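Local coordinates for protein geranyltranstransferase (Roseobacter denitrificans, PDB 4LLS) that probably condenses isopentenyl diphosphate with allylic diphosphates to make farnesyl or geranylgeranyl diphosphate, using divalent metal ions, at residues D103-D108 with T118-W123. Numbering follows the deposited sequence.
Sequences DLPCMD and TVHKKW. With CA (calcium ion), chain F; CA (calcium ion), chain G.
H120 reaches from the short helix 119-122 into the loop 103-108, which carries all but the first residue of the first aspartate-rich motif (DDLPCMD) of the all-helical prenyl synthase fold. CG stands between the backbone N and the carbonyl carbon (chi1 58°), which carries the ring out toward the loop. CB itself comes within 4.4 Å of L104 CD2, and CG lies 3.9 Å from P105 CD. ND1 is nearer still to P105 CD, the carbon that sits over one ring face, 15° off the normal and 3.8 Å from the centroid of the H120 ring, in a CH-pi contact. CD2 passes L104 CA at 4.1 Å. The tip, NE2, gives a weak, strongly bent hydrogen bond to D103 O (3.0 Å, 124° at the hydrogen) and a second weak one to D110 O, so that a single N-H is divided between two backbone carbonyls. Beside it, T118 CG2 packs against D103 OD1 at 3.4 Å, while T118 OG1 bonds back to D110 O. The D103 carboxylate is held by a salt bridge to R113, and D103 OD2 accepts a hydrogen bond from water 1, itself a ligand of one calcium. D103 is thus a second-shell residue of the site where D102 and D108 hold that ion, next to the bound geranyl thiolodiphosphate. A type I turn, L104 to M107, leads to D108, whose OD2 bridges the calcium ions, 2.3 Å from the one that holds water 1 and 2.7 Å from the other.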
ATOM      1  N   ASP A 103       2.654 -13.681  -6.469  1.00 14.77           N
ATOM      2  CA  ASP A 103       2.465 -14.591  -7.609  1.00 15.96           C
ATOM      3  C   ASP A 103       3.339 -14.168  -8.794  1.00 16.70           C
ATOM      4  O   ASP A 103       3.455 -14.930  -9.744  1.00 18.08           O
ATOM      5  CB  ASP A 103       0.997 -14.694  -8.004  1.00 17.31           C
ATOM      6  CG  ASP A 103       0.138 -15.515  -6.995  1.00 16.03           C
ATOM      7  OD1 ASP A 103      -1.095 -15.284  -6.927  1.00 17.37           O
ATOM      8  OD2 ASP A 103       0.694 -16.350  -6.284  1.00 19.68           O
ATOM      9  N   LEU A 104       3.765 -12.910  -8.827  1.00 15.71           N
ATOM     10  CA  LEU A 104       4.525 -12.343  -9.965  1.00 16.03           C
ATOM     11  C   LEU A 104       5.648 -13.261 -10.421  1.00 16.21           C
ATOM     12  O   LEU A 104       6.352 -13.865  -9.601  1.00 17.64           O
ATOM     13  CB  LEU A 104       5.107 -10.954  -9.621  1.00 17.81           C
ATOM     14  CG  LEU A 104       4.099  -9.785  -9.543  1.00 17.90           C
ATOM     15  CD1 LEU A 104       4.763  -8.574  -8.903  1.00 19.22           C
ATOM     16  CD2 LEU A 104       3.535  -9.426 -10.904  1.00 22.06           C
ATOM     17  N   PRO A 105       5.995 -13.129 -11.721  1.00 19.21           N
ATOM     18  CA  PRO A 105       7.155 -13.885 -12.212  1.00 19.02           C
ATOM     19  C   PRO A 105       8.474 -13.672 -11.457  1.00 19.92           C
ATOM     20  O   PRO A 105       9.272 -14.592 -11.332  1.00 22.73           O
ATOM     21  CB  PRO A 105       7.259 -13.417 -13.674  1.00 22.81           C
ATOM     22  CG  PRO A 105       5.873 -13.087 -14.064  1.00 23.51           C
ATOM     23  CD  PRO A 105       5.276 -12.448 -12.814  1.00 19.70           C
ATOM     24  N   CYS A 106       8.735 -12.447 -11.011  1.00 18.53           N
ATOM     25  CA  CYS A 106       9.962 -12.141 -10.316  1.00 20.70           C
ATOM     26  C   CYS A 106       9.969 -12.648  -8.875  1.00 18.61           C
ATOM     27  O   CYS A 106      10.958 -12.520  -8.161  1.00 20.58           O
ATOM     28  CB  CYS A 106      10.228 -10.632 -10.371  1.00 23.04           C
ATOM     29  SG  CYS A 106       9.108  -9.592  -9.404  1.00 25.91           S
ATOM     30  N   MET A 107       8.798 -13.101  -8.396  1.00 19.28           N
ATOM     31  CA  MET A 107       8.689 -13.669  -7.072  1.00 20.54           C
ATOM     32  C   MET A 107       8.401 -15.164  -7.177  1.00 22.03           C
ATOM     33  O   MET A 107       9.272 -15.934  -7.615  1.00 23.59           O
ATOM     34  CB  MET A 107       7.593 -12.916  -6.282  1.00 23.61           C
ATOM     35  CG  MET A 107       7.844 -11.418  -6.237  1.00 33.00           C
ATOM     36  SD  MET A 107       8.060 -10.776  -4.567  1.00 30.89           S
ATOM     37  CE  MET A 107       8.396  -9.055  -4.944  1.00 42.27           C
ATOM     38  N   ASP A 108       7.193 -15.612  -6.851  1.00 20.44           N
ATOM     39  CA  ASP A 108       6.946 -17.062  -6.876  1.00 19.81           C
ATOM     40  C   ASP A 108       6.527 -17.573  -8.251  1.00 21.86           C
ATOM     41  O   ASP A 108       6.539 -18.801  -8.500  1.00 22.13           O
ATOM     42  CB  ASP A 108       5.930 -17.467  -5.797  1.00 19.13           C
ATOM     43  CG  ASP A 108       6.553 -17.598  -4.423  1.00 19.71           C
ATOM     44  OD1 ASP A 108       7.715 -17.176  -4.196  1.00 23.52           O
ATOM     45  OD2 ASP A 108       5.819 -18.015  -3.470  1.00 20.22           O
ATOM     46  N   THR A 118      -3.875 -16.186 -12.370  1.00 18.68           N
ATOM     47  CA  THR A 118      -3.370 -15.032 -11.659  1.00 20.45           C
ATOM     48  C   THR A 118      -3.465 -13.752 -12.483  1.00 20.60           C
ATOM     49  O   THR A 118      -3.627 -13.766 -13.702  1.00 18.84           O
ATOM     50  CB  THR A 118      -1.930 -15.278 -11.235  1.00 19.72           C
ATOM     51  OG1 THR A 118      -1.172 -15.770 -12.356  1.00 19.77           O
ATOM     52  CG2 THR A 118      -1.882 -16.257 -10.135  1.00 19.68           C
ATOM     53  N   VAL A 119      -3.376 -12.605 -11.815  1.00 18.60           N
ATOM     54  CA  VAL A 119      -3.573 -11.355 -12.486  1.00 18.42           C
ATOM     55  C   VAL A 119      -2.601 -11.169 -13.655  1.00 16.32           C
ATOM     56  O   VAL A 119      -2.993 -10.663 -14.709  1.00 19.39           O
ATOM     57  CB  VAL A 119      -3.496 -10.158 -11.508  1.00 19.25           C
ATOM     58  CG1 VAL A 119      -3.467  -8.843 -12.249  1.00 22.94           C
ATOM     59  CG2 VAL A 119      -4.705 -10.212 -10.592  1.00 19.98           C
ATOM     60  N   HIS A 120      -1.314 -11.439 -13.430  1.00 16.62           N
ATOM     61  CA  HIS A 120      -0.328 -11.185 -14.476  1.00 16.05           C
ATOM     62  C   HIS A 120      -0.531 -12.101 -15.681  1.00 20.15           C
ATOM     63  O   HIS A 120      -0.072 -11.791 -16.756  1.00 22.03           O
ATOM     64  CB  HIS A 120       1.073 -11.307 -13.973  1.00 15.50           C
ATOM     65  CG  HIS A 120       1.413 -12.627 -13.391  1.00 19.45           C
ATOM     66  ND1 HIS A 120       2.081 -13.609 -14.100  1.00 21.58           N
ATOM     67  CD2 HIS A 120       1.208 -13.132 -12.157  1.00 19.05           C
ATOM     68  CE1 HIS A 120       2.252 -14.660 -13.319  1.00 19.95           C
ATOM     69  NE2 HIS A 120       1.762 -14.381 -12.128  1.00 24.09           N
ATOM     70  N   LYS A 121      -1.155 -13.247 -15.451  1.00 20.61           N
ATOM     71  CA  LYS A 121      -1.469 -14.187 -16.545  1.00 23.12           C
ATOM     72  C   LYS A 121      -2.686 -13.743 -17.339  1.00 23.04           C
ATOM     73  O   LYS A 121      -2.677 -13.756 -18.572  1.00 27.74           O
ATOM     74  CB  LYS A 121      -1.683 -15.593 -15.979  1.00 24.38           C
ATOM     75  CG  LYS A 121      -0.410 -16.358 -15.706  1.00 30.88           C
ATOM     76  CD  LYS A 121       0.253 -16.757 -17.014  1.00 38.55           C
ATOM     77  CE  LYS A 121       1.715 -17.089 -16.811  1.00 45.83           C
ATOM     78  NZ  LYS A 121       2.388 -17.390 -18.105  1.00 50.09           N
ATOM     79  N   LYS A 122      -3.741 -13.315 -16.650  1.00 21.40           N
ATOM     80  CA  LYS A 122      -4.956 -12.856 -17.282  1.00 23.51           C
ATOM     81  C   LYS A 122      -4.791 -11.494 -17.962  1.00 25.81           C
ATOM     82  O   LYS A 122      -5.434 -11.191 -18.963  1.00 24.30           O
ATOM     83  CB  LYS A 122      -6.096 -12.832 -16.269  1.00 25.86           C
ATOM     84  CG  LYS A 122      -7.460 -12.483 -16.830  1.00 27.64           C
ATOM     85  CD  LYS A 122      -8.559 -12.884 -15.858  1.00 35.06           C
ATOM     86  CE  LYS A 122      -9.909 -12.306 -16.246  1.00 39.17           C
ATOM     87  NZ  LYS A 122     -10.383 -12.853 -17.537  1.00 47.53           N
ATOM     88  N   TRP A 123      -3.958 -10.653 -17.373  1.00 22.05           N
ATOM     89  CA  TRP A 123      -3.629  -9.379 -17.954  1.00 22.37           C
ATOM     90  C   TRP A 123      -2.136  -9.375 -18.321  1.00 23.06           C
ATOM     91  O   TRP A 123      -1.750  -9.997 -19.312  1.00 25.63           O
ATOM     92  CB  TRP A 123      -4.041  -8.259 -16.966  1.00 19.60           C
ATOM     93  CG  TRP A 123      -5.522  -8.020 -16.914  1.00 20.88           C
ATOM     94  CD1 TRP A 123      -6.239  -7.229 -17.732  1.00 22.29           C
ATOM     95  CD2 TRP A 123      -6.464  -8.609 -16.001  1.00 19.45           C
ATOM     96  NE1 TRP A 123      -7.563  -7.247 -17.383  1.00 24.54           N
ATOM     97  CE2 TRP A 123      -7.731  -8.101 -16.323  1.00 22.22           C
ATOM     98  CE3 TRP A 123      -6.344  -9.427 -14.875  1.00 18.66           C
ATOM     99  CZ2 TRP A 123      -8.895  -8.477 -15.638  1.00 23.16           C
ATOM    100  CZ3 TRP A 123      -7.502  -9.808 -14.202  1.00 20.13           C
ATOM    101  CH2 TRP A 123      -8.760  -9.325 -14.583  1.00 21.74           C
TER
HETATM  102 CA    CA F 304       3.582 -18.232  -3.060  0.90 18.05          CA
HETATM  103 CA    CA G 305       7.859 -17.907  -1.737  1.00 26.27          CA
HETATM  104  O   HOH W   1       2.754 -17.882  -5.334  1.00 22.49           O
HETATM  105  O   HOH W   2       4.074 -20.510  -3.523  1.00 30.91           O
HETATM  106  O   HOH W   3       6.583 -19.213  -0.473  1.00 31.50           O
HETATM  107  O   HOH W   4       8.585 -15.433  -1.766  1.00 46.90           O
HETATM  108  O   HOH W   5       6.238 -16.490  -0.794  1.00 24.41           O